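Local coordinates for programmed cell death 6-interacting protein (Homo sapiens, PDB 5WA1) that sorts cargo into the intralumenal vesicles of multivesicular bodies and acts in cytokinesis, membrane repair and apoptosis, here represented by its Bro1 domain, at residues V144-N147 and C148-A152; R327-A330 and A331-D335; I305-V308 and A309-D313. All blocks are in the same frame, centred on the assembly; numbering follows the deposited sequence.

Contact 1 (V144-N147 and C148-A152)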
loop_
_atom_site.group_PDB
_atom_site.type_symbol
_atom_site.label_atom_id
_atom_site.label_comp_id
_atom_site.label_asym_id
_atom_site.label_seq_id
_atom_site.Cartn_x
_atom_site.Cartn_y
_atom_site.Cartn_z
ATOM N N VAL A 144 -7.097 -7.156 -12.172
ATOM C CA VAL A 144 -7.849 -5.925 -11.955
ATOM C C VAL A 144 -7.700 -5.456 -10.513
ATOM O O VAL A 144 -7.490 -4.265 -10.254
ATOM C CB VAL A 144 -9.323 -6.124 -12.356
ATOM C CG1 VAL A 144 -10.189 -5.012 -11.795
ATOM C CG2 VAL A 144 -9.430 -6.156 -13.852
ATOM N N LEU A 145 -7.784 -6.379 -9.552
ATOM C CA LEU A 145 -7.609 -5.971 -8.161
ATOM C C LEU A 145 -6.192 -5.470 -7.906
ATOM O O LEU A 145 -5.993 -4.571 -7.083
ATOM C CB LEU A 145 -7.945 -7.123 -7.210
ATOM C CG LEU A 145 -7.898 -6.730 -5.725
ATOM C CD1 LEU A 145 -8.780 -5.512 -5.467
ATOM C CD2 LEU A 145 -8.292 -7.903 -4.821
ATOM N N PHE A 146 -5.203 -6.034 -8.605
ATOM C CA PHE A 146 -3.840 -5.517 -8.528
ATOM C C PHE A 146 -3.788 -4.052 -8.936
ATOM O O PHE A 146 -3.131 -3.237 -8.281
ATOM C CB PHE A 146 -2.917 -6.348 -9.425
ATOM C CG PHE A 146 -1.452 -5.991 -9.294
ATOM C CD1 PHE A 146 -0.909 -4.937 -10.018
ATOM C CD2 PHE A 146 -0.624 -6.721 -8.454
ATOM C CE1 PHE A 146 0.429 -4.606 -9.890
ATOM C CE2 PHE A 146 0.723 -6.407 -8.329
ATOM C CZ PHE A 146 1.250 -5.348 -9.047
ATOM N N ASN A 147 -4.457 -3.706 -10.035
ATOM C CA ASN A 147 -4.420 -2.327 -10.509
ATOM C C ASN A 147 -5.214 -1.400 -9.601
ATOM O O ASN A 147 -4.859 -0.226 -9.479
ATOM C CB ASN A 147 -4.924 -2.250 -11.957
ATOM C CG ASN A 147 -3.864 -2.685 -12.959
ATOM O OD1 ASN A 147 -2.848 -3.257 -12.573
ATOM N ND2 ASN A 147 -4.092 -2.413 -14.241
ATOM N N CYS A 148 -6.288 -1.890 -8.970
ATOM C CA CYS A 148 -6.959 -1.079 -7.955
ATOM C C CYS A 148 -5.982 -0.713 -6.848
ATOM O O CYS A 148 -5.852 0.459 -6.471
ATOM C CB CYS A 148 -8.151 -1.825 -7.360
ATOM S SG CYS A 148 -9.492 -2.217 -8.516
ATOM N N ALA A 149 -5.283 -1.718 -6.318
ATOM C CA ALA A 149 -4.305 -1.477 -5.258
ATOM C C ALA A 149 -3.182 -0.566 -5.739
ATOM O O ALA A 149 -2.785 0.372 -5.035
ATOM C CB ALA A 149 -3.745 -2.813 -4.766
ATOM N N ALA A 150 -2.660 -0.825 -6.942
ATOM C CA ALA A 150 -1.561 -0.026 -7.478
ATOM C C ALA A 150 -1.982 1.422 -7.687
ATOM O O ALA A 150 -1.263 2.354 -7.304
ATOM C CB ALA A 150 -1.070 -0.640 -8.795
ATOM N N LEU A 151 -3.140 1.640 -8.319
ATOM C CA LEU A 151 -3.597 3.010 -8.516
ATOM C C LEU A 151 -3.870 3.693 -7.179
ATOM O O LEU A 151 -3.540 4.872 -6.999
ATOM C CB LEU A 151 -4.835 3.029 -9.427
ATOM C CG LEU A 151 -5.368 4.426 -9.763
ATOM C CD1 LEU A 151 -4.315 5.243 -10.491
ATOM C CD2 LEU A 151 -6.662 4.385 -10.579
ATOM N N ALA A 152 -4.426 2.958 -6.211
ATOM C CA ALA A 152 -4.621 3.527 -4.878
ATOM C C ALA A 152 -3.292 3.921 -4.242
ATOM O O ALA A 152 -3.198 4.958 -3.572
ATOM C CB ALA A 152 -5.357 2.537 -3.977
#
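Val-144 and Cys-148, Leu-145 and Ala-149, Phe-146 and Ala-150, and Asn-147 and Leu-151 are successive i to i+4 pairs along about two turns of helix 137-157 in the Bro1 domain, a stretch whose residues are all buried. The backbone bonds come first. All four carbonyls of 144-147 receive an N-H from the next turn, and the bond from Ala-149 N to Leu-145 O is the straightest, 170° at the hydrogen over 3.0 Å. Leu-151 N to Asn-147 O is shorter, at 2.8 Å.

Apolar contacts along the helix are loose. Leu-145 holds CG anti to its own N (chi1 -175°), and the branch brings CD1 to 4.2 Å from Cys-148 CB. From the neighbouring position Val-144 CG1 approaches Cys-148 SG at 4.4 Å. The Phe-146 ring meets Ala-150 CB obliquely, 4.4 Å from CE1. These side chains do more against the surroundings: Val-144 and Cys-148 face helix 83-97, whereas Phe-146 packs edge-to-face with Phe-181 of helix 164-191.

The one polar side chain is accounted for from outside. Asn-147 OD1 accepts a hydrogen bond from Lys-31 N and lies in the plane of the Phe-146 ring, at its edge. Cys-148 SG turns back along the helix instead, beside its own N (chi1 -63°), and comes to rest 3.4 Å from Val-144 O.

Contact 2 (R327-A330 and A331-D335)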
loop_
_atom_site.group_PDB
_atom_site.type_symbol
_atom_site.label_atom_id
_atom_site.label_comp_id
_atom_site.label_asym_id
_atom_site.label_seq_id
_atom_site.Cartn_x
_atom_site.Cartn_y
_atom_site.Cartn_z
ATOM N N ARG A 327 21.703 19.462 17.233
ATOM C CA ARG A 327 21.516 20.647 18.066
ATOM C C ARG A 327 21.010 20.263 19.453
ATOM O O ARG A 327 21.479 20.804 20.460
ATOM C CB ARG A 327 20.557 21.630 17.394
ATOM C CG ARG A 327 21.240 22.584 16.429
ATOM C CD ARG A 327 20.281 23.642 15.902
ATOM N NE ARG A 327 19.397 23.130 14.858
ATOM C CZ ARG A 327 18.127 22.781 15.047
ATOM N NH1 ARG A 327 17.578 22.888 16.250
ATOM N NH2 ARG A 327 17.406 22.328 14.030
ATOM N N ALA A 328 20.059 19.327 19.527
ATOM C CA ALA A 328 19.535 18.918 20.826
ATOM C C ALA A 328 20.585 18.160 21.626
ATOM O O ALA A 328 20.706 18.344 22.842
ATOM C CB ALA A 328 18.281 18.065 20.640
ATOM N N LEU A 329 21.358 17.309 20.955
ATOM C CA LEU A 329 22.348 16.488 21.643
ATOM C C LEU A 329 23.504 17.338 22.162
ATOM O O LEU A 329 23.997 17.115 23.274
ATOM C CB LEU A 329 22.836 15.381 20.698
ATOM C CG LEU A 329 23.952 14.439 21.172
ATOM C CD1 LEU A 329 23.559 13.689 22.436
ATOM C CD2 LEU A 329 24.359 13.459 20.053
ATOM N N ALA A 330 23.929 18.341 21.388
ATOM C CA ALA A 330 24.968 19.257 21.858
ATOM C C ALA A 330 24.515 20.025 23.095
ATOM O O ALA A 330 25.266 20.149 24.071
ATOM C CB ALA A 330 25.360 20.227 20.744
ATOM N N ALA A 331 23.292 20.562 23.075
ATOM C CA ALA A 331 22.818 21.311 24.239
ATOM C C ALA A 331 22.659 20.397 25.447
ATOM O O ALA A 331 23.047 20.760 26.565
ATOM C CB ALA A 331 21.505 22.027 23.919
ATOM N N ALA A 332 22.121 19.194 25.234
ATOM C CA ALA A 332 21.968 18.233 26.323
ATOM C C ALA A 332 23.309 17.904 26.970
ATOM O O ALA A 332 23.443 17.942 28.198
ATOM C CB ALA A 332 21.302 16.962 25.810
ATOM N N LYS A 333 24.311 17.553 26.155
ATOM C CA LYS A 333 25.629 17.201 26.695
ATOM C C LYS A 333 26.266 18.370 27.429
ATOM O O LYS A 333 26.875 18.190 28.494
ATOM C CB LYS A 333 26.560 16.743 25.575
ATOM C CG LYS A 333 26.305 15.355 25.048
ATOM C CD LYS A 333 27.237 15.065 23.879
ATOM C CE LYS A 333 27.170 13.611 23.468
ATOM N NZ LYS A 333 27.893 13.336 22.188
ATOM N N LYS A 334 26.174 19.571 26.854
ATOM C CA LYS A 334 26.765 20.742 27.490
ATOM C C LYS A 334 26.204 20.940 28.894
ATOM O O LYS A 334 26.959 21.122 29.860
ATOM C CB LYS A 334 26.521 21.983 26.628
ATOM C CG LYS A 334 27.269 23.221 27.111
ATOM C CD LYS A 334 27.000 24.420 26.217
ATOM C CE LYS A 334 25.911 25.320 26.790
ATOM N NZ LYS A 334 26.399 26.173 27.919
ATOM N N ASP A 335 24.876 20.895 29.031
ATOM C CA ASP A 335 24.283 21.100 30.349
ATOM C C ASP A 335 24.508 19.906 31.271
ATOM O O ASP A 335 24.616 20.081 32.487
ATOM C CB ASP A 335 22.787 21.397 30.221
ATOM C CG ASP A 335 22.506 22.834 29.810
ATOM O OD1 ASP A 335 23.428 23.671 29.896
ATOM O OD2 ASP A 335 21.356 23.129 29.411
#
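Leu-329 and Lys-333 carry the side-chain contact, one turn apart on helix 319-340. The leucine has CG anti to its backbone N (chi1 176°), which leaves CD1 turned toward the next turn, and the lysine chain comes back along the helix and crosses it at a slant. Lys-333 CE packs 3.8 Å from Leu-329 CD1, and Lys-333 CG lies 4.1 Å from that same methyl. The ammonium end comes up beside the other methyl, with Lys-333 NZ 4.1 Å from Leu-329 CD2. The chain, extended beyond CG, lays its methylenes along the leucine.

The backbone beneath sets this spacing. Lys-333 N donates to Leu-329 O at 2.9 Å with 168° at the hydrogen, and Lys-333 CG sits 3.4 Å from that oxygen. On the adjoining face Ala-332 CB rests 3.3 Å from Ala-328 O.

Farther out, helix 291-311 backs the pair. Leu-329 touches Leu-298 and Gln-299, Lys-333 also reaches Gln-299, and Ala-332 meets Ile-295. Leu-329 and Ala-332 are buried, while Ala-330, Ala-331, Lys-333 and Lys-334 are exposed. The result is an amphipathic alpha-helix packed against its predecessor in the helical Bro1 domain.

Contact 3 (I305-V308 and A309-D313)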
loop_
_atom_site.group_PDB
_atom_site.type_symbol
_atom_site.label_atom_id
_atom_site.label_comp_id
_atom_site.label_asym_id
_atom_site.label_seq_id
_atom_site.Cartn_x
_atom_site.Cartn_y
_atom_site.Cartn_z
ATOM N N ILE A 305 20.636 8.141 12.008
ATOM C CA ILE A 305 20.500 9.114 10.929
ATOM C C ILE A 305 21.812 9.286 10.175
ATOM O O ILE A 305 21.811 9.471 8.946
ATOM C CB ILE A 305 19.963 10.442 11.499
ATOM C CG1 ILE A 305 18.468 10.308 11.775
ATOM C CG2 ILE A 305 20.198 11.603 10.548
ATOM C CD1 ILE A 305 17.670 9.808 10.569
ATOM N N LYS A 306 22.949 9.206 10.874
ATOM C CA LYS A 306 24.237 9.234 10.184
ATOM C C LYS A 306 24.381 8.048 9.235
ATOM O O LYS A 306 24.905 8.192 8.123
ATOM C CB LYS A 306 25.378 9.244 11.202
ATOM C CG LYS A 306 26.774 9.306 10.593
ATOM C CD LYS A 306 27.833 9.346 11.682
ATOM C CE LYS A 306 29.222 9.079 11.124
ATOM N NZ LYS A 306 30.212 8.906 12.224
ATOM N N THR A 307 23.919 6.867 9.654
ATOM C CA THR A 307 24.030 5.690 8.794
ATOM C C THR A 307 23.158 5.831 7.553
ATOM O O THR A 307 23.548 5.404 6.458
ATOM C CB THR A 307 23.662 4.431 9.583
ATOM O OG1 THR A 307 24.487 4.340 10.751
ATOM C CG2 THR A 307 23.892 3.191 8.748
ATOM N N VAL A 308 21.980 6.435 7.704
ATOM C CA VAL A 308 21.090 6.661 6.570
ATOM C C VAL A 308 21.671 7.709 5.632
ATOM O O VAL A 308 21.584 7.584 4.402
ATOM C CB VAL A 308 19.695 7.062 7.082
ATOM C CG1 VAL A 308 18.793 7.506 5.942
ATOM C CG2 VAL A 308 19.079 5.906 7.816
ATOM N N ALA A 309 22.273 8.759 6.203
ATOM C CA ALA A 309 22.853 9.826 5.397
ATOM C C ALA A 309 24.009 9.326 4.538
ATOM O O ALA A 309 24.181 9.788 3.404
ATOM C CB ALA A 309 23.319 10.970 6.301
ATOM N N SER A 310 24.807 8.384 5.044
ATOM C CA SER A 310 25.934 7.887 4.265
ATOM C C SER A 310 25.560 6.746 3.316
ATOM O O SER A 310 26.175 6.617 2.251
ATOM C CB SER A 310 27.070 7.432 5.191
ATOM O OG SER A 310 26.639 6.418 6.078
ATOM N N ARG A 311 24.568 5.924 3.657
ATOM C CA ARG A 311 24.252 4.754 2.836
ATOM C C ARG A 311 23.169 5.003 1.797
ATOM O O ARG A 311 23.251 4.481 0.678
ATOM C CB ARG A 311 23.801 3.592 3.713
ATOM C CG ARG A 311 24.874 3.028 4.577
ATOM C CD ARG A 311 24.467 1.665 5.063
ATOM N NE ARG A 311 25.289 1.265 6.197
ATOM C CZ ARG A 311 24.859 0.468 7.162
ATOM N NH1 ARG A 311 25.659 0.160 8.165
ATOM N NH2 ARG A 311 23.612 0.002 7.127
ATOM N N TYR A 312 22.135 5.749 2.151
ATOM C CA TYR A 312 20.944 5.889 1.325
ATOM C C TYR A 312 20.752 7.338 0.909
ATOM O O TYR A 312 19.629 7.835 0.802
ATOM C CB TYR A 312 19.732 5.339 2.069
ATOM C CG TYR A 312 19.962 3.915 2.516
ATOM C CD1 TYR A 312 20.234 2.920 1.583
ATOM C CD2 TYR A 312 19.926 3.565 3.861
ATOM C CE1 TYR A 312 20.454 1.614 1.974
ATOM C CE2 TYR A 312 20.154 2.253 4.260
ATOM C CZ TYR A 312 20.414 1.289 3.314
ATOM O OH TYR A 312 20.637 -0.014 3.694
ATOM N N ASP A 313 21.878 8.010 0.647
ATOM C CA ASP A 313 21.886 9.452 0.431
ATOM C C ASP A 313 21.077 9.846 -0.794
ATOM O O ASP A 313 20.444 10.907 -0.811
ATOM C CB ASP A 313 23.330 9.938 0.295
ATOM C CG ASP A 313 23.427 11.440 0.129
ATOM O OD1 ASP A 313 23.335 11.923 -1.020
ATOM O OD2 ASP A 313 23.596 12.140 1.150
#
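From Ile-305 to Val-308 each carbonyl takes an N-H four residues on, until the chain leaves helical phi/psi at Tyr-312 (psi 37°), so this is the C-terminal end of helix 291-311 in the Bro1 domain. The closing backbone bond runs from Tyr-312 N to Val-308 O, 3.0 Å long. One residue earlier, Arg-311 N reaches Thr-307 O less directly, with 145° at the hydrogen.

Ser-310 turns its hydroxyl back over the preceding turn. With chi1 at 59°, OG lies between its own N and carbonyl carbon, within range of two backbone oxygens: Ser-310 OG is 3.2 Å from Lys-306 O and 3.3 Å from Thr-307 O.

Thr-307 is split between two tasks. Its OG1 is hydrogen-bonded to Glu-303 O, a turn back, while its methyl goes forward to Arg-311. The two side chains lie side by side, pointing the same way, because the arginine chain is extended from CG to NE and runs out alongside the threonine.

Ile-305 and Val-308 make apolar contacts with the neighbouring elements. Val-308 packs on Cys-271 of helix 262-287 and on Val-316 and Val-318 of the following loop, and Ile-305 reaches Phe-321 and Ile-325 of helix 319-340. Tyr-312, past the helix end, leans on Pro-264 and Ala-267, and one face of its ring carries Arg-311 CB, 3.8 Å above the plane. On the Thr-307 side, the Arg-311 guanidinium is itself covered on one face: Thr-307 CG2 sits over its centre, 3.3 Å from Arg-311 CZ.

In the fold
Contact 1 is core, its centre about 9 Å from the centre of the chain, and all of its touching residues are buried; contacts 2 and 3 are partly buried and lie farther out. The latter two belong to consecutive helices, 319-340 and 291-311; the helices pack on each other, but the nearest atoms of the two contacts are about 10 Å apart. Both fall in the region that interacts with CHMP4 proteins; contact 1 stands apart, its centre about 32 Å from that of contact 3. The chemistry follows: aliphatic, aromatic and small side chains, with an outside partner for the asparagine, in contact 1, lysine methylenes on leucine in contact 2, and at the helix end of contact 3 a guanidinium against a methyl.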